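Local atomic coordinates of transcriptional regulator, LacI family (Burkholderia phymatum, PDB entry 2RGY), a protein that probably regulates transcription by binding DNA in response to a small effector, perhaps a sugar, held between the two lobes of its periplasmic-binding-protein-like domain. Residues A196-A201 with L237-I242; Y224-S229 with S275-V280; A178-L183 with V202-R207; I74-H79 with S169-E174. All coordinates share one frame; numbering follows the deposited sequence.

Contact 1 of 4, residues A196-A201 with L237-I242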
loop_
_atom_site.group_PDB
_atom_site.type_symbol
_atom_site.label_atom_id
_atom_site.label_comp_id
_atom_site.label_asym_id
_atom_site.label_seq_id
_atom_site.Cartn_x
_atom_site.Cartn_y
_atom_site.Cartn_z
ATOM N N ALA A 196 14.813 -3.673 9.038
ATOM C CA ALA A 196 14.039 -4.912 9.004
ATOM C C ALA A 196 13.003 -5.029 7.884
ATOM O O ALA A 196 12.584 -6.138 7.548
ATOM C CB ALA A 196 13.376 -5.138 10.360
ATOM N N ASN A 197 12.572 -3.898 7.333
ATOM C CA ASN A 197 11.625 -3.914 6.220
ATOM C C ASN A 197 11.758 -2.620 5.426
ATOM O O ASN A 197 12.240 -1.614 5.951
ATOM C CB ASN A 197 10.179 -4.145 6.708
ATOM C CG ASN A 197 9.511 -2.895 7.263
ATOM O OD1 ASN A 197 10.168 -1.920 7.635
ATOM N ND2 ASN A 197 8.183 -2.933 7.339
ATOM N N ASP A 198 11.363 -2.667 4.158
ATOM C CA ASP A 198 11.460 -1.509 3.275
ATOM C C ASP A 198 10.722 -0.277 3.803
ATOM O O ASP A 198 11.180 0.850 3.604
ATOM C CB ASP A 198 10.939 -1.858 1.872
ATOM C CG ASP A 198 11.856 -2.828 1.129
ATOM O OD1 ASP A 198 13.003 -3.038 1.574
ATOM O OD2 ASP A 198 11.438 -3.376 0.091
ATOM N N THR A 199 9.590 -0.493 4.464
ATOM C CA THR A 199 8.801 0.608 5.004
ATOM C C THR A 199 9.625 1.464 5.953
ATOM O O THR A 199 9.714 2.677 5.781
ATOM C CB THR A 199 7.555 0.089 5.752
ATOM O OG1 THR A 199 6.665 -0.521 4.810
ATOM C CG2 THR A 199 6.815 1.233 6.451
HETATM N N MSE A 200 10.239 0.838 6.948
HETATM C CA MSE A 200 11.034 1.598 7.897
HETATM C C MSE A 200 12.267 2.185 7.192
HETATM O O MSE A 200 12.718 3.283 7.528
HETATM C CB MSE A 200 11.455 0.718 9.082
HETATM C CG MSE A 200 10.296 0.168 9.931
HETATM SE SE MSE A 200 10.848 -0.583 11.499
HETATM C CE MSE A 200 11.736 -2.019 10.890
ATOM N N ALA A 201 12.799 1.461 6.211
ATOM C CA ALA A 201 13.967 1.926 5.464
ATOM C C ALA A 201 13.645 3.225 4.738
ATOM O O ALA A 201 14.452 4.146 4.709
ATOM C CB ALA A 201 14.421 0.862 4.459
ATOM N N LEU A 237 15.965 2.086 -3.450
ATOM C CA LEU A 237 16.349 1.250 -2.314
ATOM C C LEU A 237 16.823 -0.168 -2.602
ATOM O O LEU A 237 16.089 -0.976 -3.185
ATOM C CB LEU A 237 15.190 1.178 -1.315
ATOM C CG LEU A 237 15.448 0.412 -0.017
ATOM C CD1 LEU A 237 16.464 1.172 0.835
ATOM C CD2 LEU A 237 14.138 0.235 0.736
ATOM N N THR A 238 18.053 -0.460 -2.175
ATOM C CA THR A 238 18.628 -1.792 -2.322
ATOM C C THR A 238 17.945 -2.594 -1.225
ATOM O O THR A 238 17.898 -2.170 -0.069
ATOM C CB THR A 238 20.161 -1.769 -2.114
ATOM O OG1 THR A 238 20.776 -1.095 -3.226
ATOM C CG2 THR A 238 20.715 -3.191 -2.007
ATOM N N SER A 239 17.402 -3.748 -1.585
ATOM C CA SER A 239 16.664 -4.542 -0.619
ATOM C C SER A 239 16.809 -6.043 -0.802
ATOM O O SER A 239 17.047 -6.522 -1.904
ATOM C CB SER A 239 15.179 -4.159 -0.709
ATOM O OG SER A 239 14.373 -4.873 0.214
ATOM N N VAL A 240 16.672 -6.775 0.299
ATOM C CA VAL A 240 16.732 -8.226 0.272
ATOM C C VAL A 240 15.383 -8.671 -0.308
ATOM O O VAL A 240 14.317 -8.307 0.202
ATOM C CB VAL A 240 16.906 -8.801 1.695
ATOM C CG1 VAL A 240 16.766 -10.308 1.671
ATOM C CG2 VAL A 240 18.274 -8.406 2.252
ATOM N N HIS A 241 15.436 -9.441 -1.389
ATOM C CA HIS A 241 14.226 -9.905 -2.045
ATOM C C HIS A 241 13.639 -11.186 -1.450
ATOM O O HIS A 241 14.256 -12.247 -1.511
ATOM C CB HIS A 241 14.483 -10.142 -3.527
ATOM C CG HIS A 241 13.275 -10.629 -4.259
ATOM N ND1 HIS A 241 12.270 -9.782 -4.668
ATOM C CD2 HIS A 241 12.880 -11.879 -4.593
ATOM C CE1 HIS A 241 11.305 -10.490 -5.228
ATOM N NE2 HIS A 241 11.649 -11.765 -5.195
ATOM N N ILE A 242 12.434 -11.076 -0.903
ATOM C CA ILE A 242 11.723 -12.204 -0.295
ATOM C C ILE A 242 10.632 -12.670 -1.265
ATOM O O ILE A 242 9.827 -11.860 -1.726
ATOM C CB ILE A 242 11.054 -11.777 1.035
ATOM C CG1 ILE A 242 12.124 -11.375 2.055
ATOM C CG2 ILE A 242 10.190 -12.906 1.573
ATOM C CD1 ILE A 242 13.107 -12.506 2.398
#

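Contact 2 of 4, residues Y224-S229 with S275-V280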
loop_
_atom_site.group_PDB
_atom_site.type_symbol
_atom_site.label_atom_id
_atom_site.label_comp_id
_atom_site.label_asym_id
_atom_site.label_seq_id
_atom_site.Cartn_x
_atom_site.Cartn_y
_atom_site.Cartn_z
ATOM N N TYR A 224 14.447 -4.635 3.490
ATOM C CA TYR A 224 14.093 -6.047 3.512
ATOM C C TYR A 224 12.659 -6.206 3.013
ATOM O O TYR A 224 11.776 -5.456 3.425
ATOM C CB TYR A 224 14.215 -6.567 4.941
ATOM C CG TYR A 224 14.341 -8.062 5.068
ATOM C CD1 TYR A 224 15.590 -8.667 5.200
ATOM C CD2 TYR A 224 13.210 -8.869 5.106
ATOM C CE1 TYR A 224 15.709 -10.051 5.377
ATOM C CE2 TYR A 224 13.309 -10.252 5.278
ATOM C CZ TYR A 224 14.561 -10.839 5.417
ATOM O OH TYR A 224 14.658 -12.206 5.621
ATOM N N ASP A 225 12.458 -7.185 2.131
ATOM C CA ASP A 225 11.173 -7.521 1.505
ATOM C C ASP A 225 11.275 -7.325 -0.005
ATOM O O ASP A 225 10.937 -8.217 -0.780
ATOM C CB ASP A 225 10.001 -6.645 2.008
ATOM C CG ASP A 225 9.566 -6.971 3.434
ATOM O OD1 ASP A 225 9.795 -8.101 3.903
ATOM O OD2 ASP A 225 8.960 -6.091 4.092
ATOM N N ASP A 226 11.760 -6.150 -0.394
ATOM C CA ASP A 226 11.889 -5.726 -1.790
ATOM C C ASP A 226 10.476 -5.462 -2.274
ATOM O O ASP A 226 10.046 -5.922 -3.340
ATOM C CB ASP A 226 12.573 -6.775 -2.674
ATOM C CG ASP A 226 12.883 -6.239 -4.074
ATOM O OD1 ASP A 226 12.939 -4.998 -4.234
ATOM O OD2 ASP A 226 13.084 -7.047 -5.006
ATOM N N ASP A 227 9.751 -4.724 -1.438
ATOM C CA ASP A 227 8.382 -4.350 -1.725
ATOM C C ASP A 227 8.481 -3.416 -2.926
ATOM O O ASP A 227 9.520 -2.780 -3.140
ATOM C CB ASP A 227 7.781 -3.691 -0.474
ATOM C CG ASP A 227 7.237 -4.730 0.521
ATOM O OD1 ASP A 227 7.180 -4.443 1.740
ATOM O OD2 ASP A 227 6.848 -5.841 0.076
ATOM N N TYR A 228 7.438 -3.327 -3.736
ATOM C CA TYR A 228 7.594 -2.489 -4.905
ATOM C C TYR A 228 7.496 -0.983 -4.749
ATOM O O TYR A 228 7.240 -0.252 -5.700
ATOM C CB TYR A 228 6.735 -3.045 -6.042
ATOM C CG TYR A 228 7.365 -4.323 -6.582
ATOM C CD1 TYR A 228 6.582 -5.349 -7.128
ATOM C CD2 TYR A 228 8.763 -4.500 -6.550
ATOM C CE1 TYR A 228 7.177 -6.525 -7.632
ATOM C CE2 TYR A 228 9.362 -5.666 -7.054
ATOM C CZ TYR A 228 8.564 -6.671 -7.593
ATOM O OH TYR A 228 9.164 -7.808 -8.117
ATOM N N SER A 229 7.763 -0.525 -3.534
ATOM C CA SER A 229 7.806 0.900 -3.247
ATOM C C SER A 229 9.303 1.245 -3.216
ATOM O O SER A 229 9.688 2.421 -3.229
ATOM C CB SER A 229 7.179 1.192 -1.878
ATOM O OG SER A 229 7.335 2.564 -1.520
ATOM N N SER A 275 18.252 -7.354 -4.187
ATOM C CA SER A 275 17.952 -6.493 -5.312
ATOM C C SER A 275 18.817 -5.250 -5.172
ATOM O O SER A 275 18.493 -4.337 -4.421
ATOM C CB SER A 275 16.468 -6.132 -5.312
ATOM O OG SER A 275 15.690 -7.311 -5.419
HETATM N N MSE A 276 19.936 -5.241 -5.885
HETATM C CA MSE A 276 20.868 -4.124 -5.828
HETATM C C MSE A 276 20.347 -2.919 -6.584
HETATM O O MSE A 276 20.084 -2.994 -7.784
HETATM C CB MSE A 276 22.230 -4.526 -6.410
HETATM C CG MSE A 276 23.116 -5.371 -5.502
HETATM SE SE MSE A 276 23.694 -4.539 -3.984
HETATM C CE MSE A 276 24.243 -2.981 -4.609
ATOM N N ARG A 277 20.196 -1.806 -5.878
ATOM C CA ARG A 277 19.723 -0.586 -6.516
ATOM C C ARG A 277 20.731 0.518 -6.261
ATOM O O ARG A 277 21.916 0.316 -6.520
ATOM C CB ARG A 277 18.316 -0.236 -6.014
ATOM C CG ARG A 277 17.314 -1.354 -6.335
ATOM C CD ARG A 277 15.906 -0.833 -6.564
ATOM N NE ARG A 277 14.975 -1.887 -6.974
ATOM C CZ ARG A 277 14.486 -2.818 -6.161
ATOM N NH1 ARG A 277 14.835 -2.839 -4.881
ATOM N NH2 ARG A 277 13.638 -3.725 -6.626
ATOM N N ALA A 278 20.309 1.658 -5.723
ATOM C CA ALA A 278 21.261 2.742 -5.522
ATOM C C ALA A 278 21.495 3.244 -4.105
ATOM O O ALA A 278 22.183 4.250 -3.918
ATOM C CB ALA A 278 20.872 3.916 -6.419
ATOM N N SER A 279 20.955 2.563 -3.102
ATOM C CA SER A 279 21.125 3.029 -1.731
ATOM C C SER A 279 22.354 2.473 -1.021
ATOM O O SER A 279 22.654 2.873 0.097
ATOM C CB SER A 279 19.882 2.712 -0.902
ATOM O OG SER A 279 19.683 1.323 -0.857
ATOM N N VAL A 280 23.056 1.544 -1.657
ATOM C CA VAL A 280 24.267 0.982 -1.063
ATOM C C VAL A 280 25.484 1.252 -1.958
ATOM O O VAL A 280 25.462 0.959 -3.153
ATOM C CB VAL A 280 24.139 -0.547 -0.828
ATOM C CG1 VAL A 280 25.441 -1.099 -0.231
ATOM C CG2 VAL A 280 22.978 -0.832 0.110
#

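Contact 3 of 4, residues A178-L183 with V202-R207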
loop_
_atom_site.group_PDB
_atom_site.type_symbol
_atom_site.label_atom_id
_atom_site.label_comp_id
_atom_site.label_asym_id
_atom_site.label_seq_id
_atom_site.Cartn_x
_atom_site.Cartn_y
_atom_site.Cartn_z
ATOM N N ALA A 178 10.849 7.357 13.750
ATOM C CA ALA A 178 11.220 7.579 15.138
ATOM C C ALA A 178 12.490 6.807 15.496
ATOM O O ALA A 178 13.328 7.283 16.267
ATOM C CB ALA A 178 10.073 7.149 16.052
ATOM N N ALA A 179 12.633 5.610 14.938
ATOM C CA ALA A 179 13.800 4.793 15.232
ATOM C C ALA A 179 15.052 5.408 14.614
ATOM O O ALA A 179 16.132 5.350 15.205
ATOM C CB ALA A 179 13.587 3.374 14.718
ATOM N N THR A 180 14.909 6.005 13.431
ATOM C CA THR A 180 16.059 6.626 12.785
ATOM C C THR A 180 16.489 7.826 13.624
ATOM O O THR A 180 17.682 8.040 13.851
ATOM C CB THR A 180 15.750 7.087 11.337
ATOM O OG1 THR A 180 15.366 5.957 10.536
ATOM C CG2 THR A 180 16.989 7.710 10.713
ATOM N N CYS A 181 15.515 8.597 14.098
ATOM C CA CYS A 181 15.821 9.760 14.923
ATOM C C CYS A 181 16.535 9.340 16.207
ATOM O O CYS A 181 17.525 9.953 16.604
ATOM C CB CYS A 181 14.537 10.518 15.270
ATOM S SG CYS A 181 13.792 11.302 13.841
ATOM N N GLN A 182 16.031 8.295 16.852
ATOM C CA GLN A 182 16.634 7.810 18.081
ATOM C C GLN A 182 18.088 7.411 17.818
ATOM O O GLN A 182 18.972 7.666 18.641
ATOM C CB GLN A 182 15.848 6.613 18.621
ATOM C CG GLN A 182 16.317 6.130 19.997
ATOM C CD GLN A 182 15.572 4.890 20.487
ATOM O OE1 GLN A 182 14.338 4.843 20.483
ATOM N NE2 GLN A 182 16.323 3.882 20.921
ATOM N N LEU A 183 18.335 6.809 16.657
ATOM C CA LEU A 183 19.677 6.378 16.289
ATOM C C LEU A 183 20.627 7.557 16.124
ATOM O O LEU A 183 21.711 7.567 16.695
ATOM C CB LEU A 183 19.630 5.569 14.991
ATOM C CG LEU A 183 20.966 5.140 14.395
ATOM C CD1 LEU A 183 21.717 4.228 15.372
ATOM C CD2 LEU A 183 20.716 4.433 13.071
ATOM N N VAL A 202 12.465 3.291 4.138
ATOM C CA VAL A 202 12.062 4.491 3.422
ATOM C C VAL A 202 11.980 5.669 4.378
ATOM O O VAL A 202 12.388 6.771 4.028
ATOM C CB VAL A 202 10.714 4.298 2.722
ATOM C CG1 VAL A 202 10.204 5.637 2.189
ATOM C CG2 VAL A 202 10.877 3.307 1.588
ATOM N N SER A 203 11.459 5.442 5.581
ATOM C CA SER A 203 11.382 6.511 6.578
ATOM C C SER A 203 12.796 6.961 6.969
ATOM O O SER A 203 13.022 8.128 7.265
ATOM C CB SER A 203 10.632 6.040 7.835
ATOM O OG SER A 203 9.242 5.889 7.585
ATOM N N ALA A 204 13.747 6.027 6.973
ATOM C CA ALA A 204 15.124 6.368 7.318
ATOM C C ALA A 204 15.685 7.306 6.253
ATOM O O ALA A 204 16.384 8.278 6.563
ATOM C CB ALA A 204 15.974 5.113 7.412
ATOM N N LEU A 205 15.369 7.007 4.998
ATOM C CA LEU A 205 15.805 7.818 3.878
ATOM C C LEU A 205 15.164 9.192 3.990
ATOM O O LEU A 205 15.732 10.187 3.540
ATOM C CB LEU A 205 15.388 7.176 2.551
ATOM C CG LEU A 205 16.054 5.840 2.200
ATOM C CD1 LEU A 205 15.578 5.379 0.824
ATOM C CD2 LEU A 205 17.556 6.002 2.212
ATOM N N ALA A 206 13.975 9.234 4.591
ATOM C CA ALA A 206 13.244 10.484 4.755
ATOM C C ALA A 206 13.967 11.387 5.729
ATOM O O ALA A 206 14.147 12.567 5.461
ATOM C CB ALA A 206 11.831 10.219 5.248
ATOM N N ARG A 207 14.381 10.824 6.860
ATOM C CA ARG A 207 15.088 11.573 7.891
ATOM C C ARG A 207 16.444 12.038 7.386
ATOM O O ARG A 207 16.787 13.205 7.512
ATOM C CB ARG A 207 15.267 10.709 9.147
ATOM C CG ARG A 207 15.895 11.446 10.324
ATOM C CD ARG A 207 15.222 12.796 10.530
ATOM N NE ARG A 207 15.709 13.486 11.718
ATOM C CZ ARG A 207 15.460 14.764 11.999
ATOM N NH1 ARG A 207 14.732 15.501 11.174
ATOM N NH2 ARG A 207 15.951 15.309 13.103
#

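Contact 4 of 4, residues I74-H79 with S169-E174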
loop_
_atom_site.group_PDB
_atom_site.type_symbol
_atom_site.label_atom_id
_atom_site.label_comp_id
_atom_site.label_asym_id
_atom_site.label_seq_id
_atom_site.Cartn_x
_atom_site.Cartn_y
_atom_site.Cartn_z
ATOM N N ILE A 74 -1.784 -14.607 8.631
ATOM C CA ILE A 74 -0.435 -14.070 8.754
ATOM C C ILE A 74 -0.466 -13.011 9.843
ATOM O O ILE A 74 -1.259 -12.075 9.793
ATOM C CB ILE A 74 0.108 -13.441 7.446
ATOM C CG1 ILE A 74 1.509 -12.867 7.698
ATOM C CG2 ILE A 74 -0.808 -12.356 6.945
ATOM C CD1 ILE A 74 2.215 -12.381 6.440
ATOM N N SER A 75 0.390 -13.183 10.842
ATOM C CA SER A 75 0.470 -12.250 11.952
ATOM C C SER A 75 1.700 -12.566 12.772
ATOM O O SER A 75 1.987 -13.728 13.048
ATOM C CB SER A 75 -0.774 -12.367 12.837
ATOM O OG SER A 75 -0.595 -11.702 14.082
ATOM N N HIS A 76 2.438 -11.529 13.148
ATOM C CA HIS A 76 3.620 -11.726 13.963
ATOM C C HIS A 76 3.312 -11.317 15.398
ATOM O O HIS A 76 4.205 -11.291 16.245
ATOM C CB HIS A 76 4.788 -10.907 13.411
ATOM C CG HIS A 76 4.552 -9.429 13.436
ATOM N ND1 HIS A 76 4.393 -8.725 14.613
ATOM C CD2 HIS A 76 4.453 -8.525 12.437
ATOM C CE1 HIS A 76 4.210 -7.447 14.331
ATOM N NE2 HIS A 76 4.241 -7.297 13.021
ATOM N N ASP A 77 2.048 -10.990 15.658
ATOM C CA ASP A 77 1.596 -10.589 16.993
ATOM C C ASP A 77 1.049 -11.799 17.749
ATOM O O ASP A 77 1.011 -11.814 18.979
ATOM C CB ASP A 77 0.489 -9.533 16.901
ATOM C CG ASP A 77 0.987 -8.204 16.374
ATOM O OD1 ASP A 77 1.753 -7.532 17.090
ATOM O OD2 ASP A 77 0.612 -7.825 15.245
ATOM N N LEU A 78 0.601 -12.806 17.007
ATOM C CA LEU A 78 0.072 -14.009 17.632
ATOM C C LEU A 78 1.223 -14.791 18.250
ATOM O O LEU A 78 2.352 -14.733 17.770
ATOM C CB LEU A 78 -0.633 -14.894 16.601
ATOM C CG LEU A 78 -1.901 -14.385 15.909
ATOM C CD1 LEU A 78 -2.293 -15.389 14.842
ATOM C CD2 LEU A 78 -3.043 -14.223 16.922
ATOM N N HIS A 79 0.939 -15.514 19.322
ATOM C CA HIS A 79 1.962 -16.325 19.967
ATOM C C HIS A 79 1.769 -17.740 19.470
ATOM O O HIS A 79 0.665 -18.104 19.072
ATOM C CB HIS A 79 1.808 -16.273 21.484
ATOM C CG HIS A 79 2.271 -14.986 22.083
ATOM N ND1 HIS A 79 2.304 -13.808 21.367
ATOM C CD2 HIS A 79 2.674 -14.677 23.337
ATOM C CE1 HIS A 79 2.705 -12.827 22.156
ATOM N NE2 HIS A 79 2.936 -13.329 23.357
ATOM N N SER A 169 11.749 -1.500 16.687
ATOM C CA SER A 169 10.641 -0.712 16.160
ATOM C C SER A 169 9.427 -1.599 15.855
ATOM O O SER A 169 9.368 -2.738 16.311
ATOM C CB SER A 169 11.074 0.058 14.913
ATOM O OG SER A 169 10.109 1.041 14.596
ATOM N N ASP A 170 8.473 -1.095 15.071
ATOM C CA ASP A 170 7.264 -1.864 14.793
ATOM C C ASP A 170 6.882 -2.118 13.339
ATOM O O ASP A 170 5.736 -2.449 13.067
ATOM C CB ASP A 170 6.081 -1.194 15.495
ATOM C CG ASP A 170 5.819 0.205 14.973
ATOM O OD1 ASP A 170 6.482 0.608 13.990
ATOM O OD2 ASP A 170 4.948 0.903 15.530
ATOM N N PHE A 171 7.826 -1.982 12.413
ATOM C CA PHE A 171 7.551 -2.197 10.985
ATOM C C PHE A 171 6.718 -1.109 10.297
ATOM O O PHE A 171 6.486 -1.195 9.087
ATOM C CB PHE A 171 6.831 -3.537 10.740
ATOM C CG PHE A 171 7.697 -4.753 10.923
ATOM C CD1 PHE A 171 8.994 -4.794 10.407
ATOM C CD2 PHE A 171 7.192 -5.884 11.565
ATOM C CE1 PHE A 171 9.785 -5.951 10.525
ATOM C CE2 PHE A 171 7.965 -7.046 11.690
ATOM C CZ PHE A 171 9.267 -7.079 11.166
ATOM N N SER A 172 6.257 -0.108 11.042
ATOM C CA SER A 172 5.438 0.957 10.449
ATOM C C SER A 172 6.240 2.167 9.981
ATOM O O SER A 172 7.381 2.361 10.386
ATOM C CB SER A 172 4.402 1.448 11.458
ATOM O OG SER A 172 5.042 2.127 12.530
ATOM N N PRO A 173 5.635 3.016 9.127
ATOM C CA PRO A 173 6.326 4.210 8.630
ATOM C C PRO A 173 6.783 5.119 9.767
ATOM O O PRO A 173 7.943 5.529 9.810
ATOM C CB PRO A 173 5.270 4.887 7.752
ATOM C CG PRO A 173 4.462 3.738 7.251
ATOM C CD PRO A 173 4.309 2.889 8.496
ATOM N N GLU A 174 5.866 5.434 10.679
ATOM C CA GLU A 174 6.174 6.304 11.816
ATOM C C GLU A 174 7.196 5.665 12.759
ATOM O O GLU A 174 8.024 6.361 13.349
ATOM C CB GLU A 174 4.903 6.638 12.602
ATOM C CG GLU A 174 4.221 5.416 13.205
ATOM C CD GLU A 174 3.170 4.802 12.288
ATOM O OE1 GLU A 174 3.347 4.841 11.050
ATOM O OE2 GLU A 174 2.165 4.267 12.817
#

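Contact 1 of 4, residues A196-A201 with L237-I242
Asp198 and Ala201, on the first turn of helix 198-210, meet Ser239 of strand 238-241 and Leu237 nearby in sequence, inside the C-terminal lobe of a LacI-family fold resembling the periplasmic binding proteins. The helix follows strand 192-195, two places from strand 238-241 in the mixed sheet. Ahead of the contact, Asn197 is the N-cap: its OD1 takes the Met200 N-H at 2.8 Å, with the donor above the carbonyl plane, while ND2 bonds to the backbone of Phe171. At Asp198, CG stands beside the backbone N and anti to the carbonyl carbon (chi1 -69°), which brings the carboxylate across to the strand. There Ser239 OG donates to Asp198 OD1 over 2.7 Å, arriving on the syn lone pair. The other oxygen, OD2, is held by the backbone N of Asp227, so the two carboxylate oxygens serve different neighbours, which would be expected to spread the load of the buried charge. Leu237 CD2 lies 3.6 Å from Asp198 OD1, flanking the hydroxyl-carboxylate bond with an apolar group. Past Thr199 and the selenomethionine Met200, one helical turn on, Ala201 presents CB to the same Leu237 methyl, CD2, at 3.8 Å.

Contact 2 of 4, residues Y224-S229 with S275-V280
Asp226, Arg277 and Ser275 carry this contact, which ties the loop leaving strand 220-223 to the antiparallel edge strand 273-275 and the chain just after it. Strand 238-241 lies between those two strands in the mixed sheet of the C-terminal lobe, so the side chains reach across strand 238-241. Asp226 has the most surface buried. Its backbone adopts a left-handed helical conformation, and with CG anti to the backbone N (chi1 -172°) the carboxylate is directed at the other segment. One oxygen faces the arginine and the other the serine. Arg277 comes end-on with both terminal nitrogens and gives them to a single atom: NH2 reaches Asp226 OD1 at 2.8 Å on the syn lone pair, and NH1 reaches the same OD1 at 2.9 Å from the syn side but tilted out of the carboxylate plane. OD1 lies nearly in the guanidinium plane, yet the two flat groups are turned 45° against each other, and this forked salt bridge is not the flat pairing of two oxygens with two nitrogens. Arg277 NH1 also bonds to Leu237 O, which helps fix the rotation of the guanidinium. Ser275 OG donates to Asp226 OD2 over 2.7 Å, approaching well above the carboxylate plane (68° out of it). His241 ND1 bonds to that same OD2 from strand 238-241. The cation thus grips OD1 of the buried carboxylate while Ser275 OG and His241 ND1 meet OD2, surroundings that would be expected to favour its ionised form.

Contact 3 of 4, residues A178-L183 with V202-R207
Helices 173-186 and 198-210 lie side by side against the mixed sheet of the C-terminal lobe, each linking parallel strands in the beta-alpha-beta succession of this Rossmann-like fold, and they meet through Thr180 and Cys181 on one and Ala204 and Arg207 on the other. The short segments cross at -51° with their axes 8.8 Å apart at closest approach. Near the crossing, Thr180 faces Ala204, whose CA is only 5.6 Å from the CA of Thr180. Here the hydroxyl does the touching: Thr180 OG1 sits 3.3 Å from both CA and CB of Ala204, a close fit allowed by the small alanine. The polar need of OG1 is met within its own helix, by Gly176 O. The other branch, Thr180 CG2, is anti to the backbone N and lies over the start of the Arg207 chain, 3.8 Å from its CB and 3.9 Å from its CG. Arg207 then bends at chi2 (47°), and its CD and NE pass alongside Cys181. The sulfur SG is 3.6 Å from Arg207 NE, obliquely placed to the guanidinium, and 3.9 Å from CD. Arg207 NH1 is held by Gln210 OE1 on its own helix. Tyr232 of the second subunit packs on Val202, Ser203 and Ala206 of the same helix. Between segments 178-183 and 202-207 the contact is therefore van der Waals packing, with the sulfur beside the arginine, and the hydrogen bond from Ser203 OG to Pro173 O adds a polar tie nearer the start of helix 173-186.

Contact 4 of 4, residues I74-H79 with S169-E174
His76 and Phe171 meet across the gap between the two lobes of the LacI-family fold, the first in the loop after strand 70-73, the second in the loop leading to helix 173-186. The aromatic contact is an offset edge-to-face pair: Phe171 turns its edge to His76, the ring centroids are 5.4 Å apart and the planes stand at 64°. Phe171 CD2 comes 3.6 Å from His76 NE2, which lies in the plane of the phenyl ring, and Phe171 CE2 is 3.9 Å from His76 CD2. His76 CG stands between its backbone N and carbonyl carbon (chi1 63°), which sends the imidazole toward Phe171. Hydrogen bonds shape each loop. Ser75 OG accepts from Asp77 N in an ST turn; Asp170 OD1 accepts from Ser172 N at 3.0 Å in an Asx turn and from Ser172 OG at 2.6 Å, both from one face of the carboxylate. Ser172 is also the N-cap of helix 173-186. In packing, both rings touch Pro137 and Asp142, His76 also Ala140, and Phe171 rests on Met200. Ring and van der Waals contacts, without a hydrogen bond or salt bridge between the two segments, are consistent with a junction that could yield if the lobes move, as in relatives.

Contacts 1, 2 and 3 all lie within the C-terminal lobe, whereas contact 4 alone spans the two lobes. Contact 1 is buried, contacts 2 and 3 are partly so, and contact 4 lies at the surface. Contacts 1 and 2 adjoin, with centres about 6 Å apart, and share the polar surroundings of the Asp198 and Asp226 carboxylates. Helix 198-210 serves contacts 1 and 3, carrying a carboxylate at its start and packing surface farther along; helix 173-186 serves contacts 3 and 4. Contact 1 combines one buried carboxylate-hydroxyl bond with a small apolar patch; charge dominates contact 2, close helix packing contact 3, and an aromatic pair contact 4. The second subunit touches contacts 3 and 4.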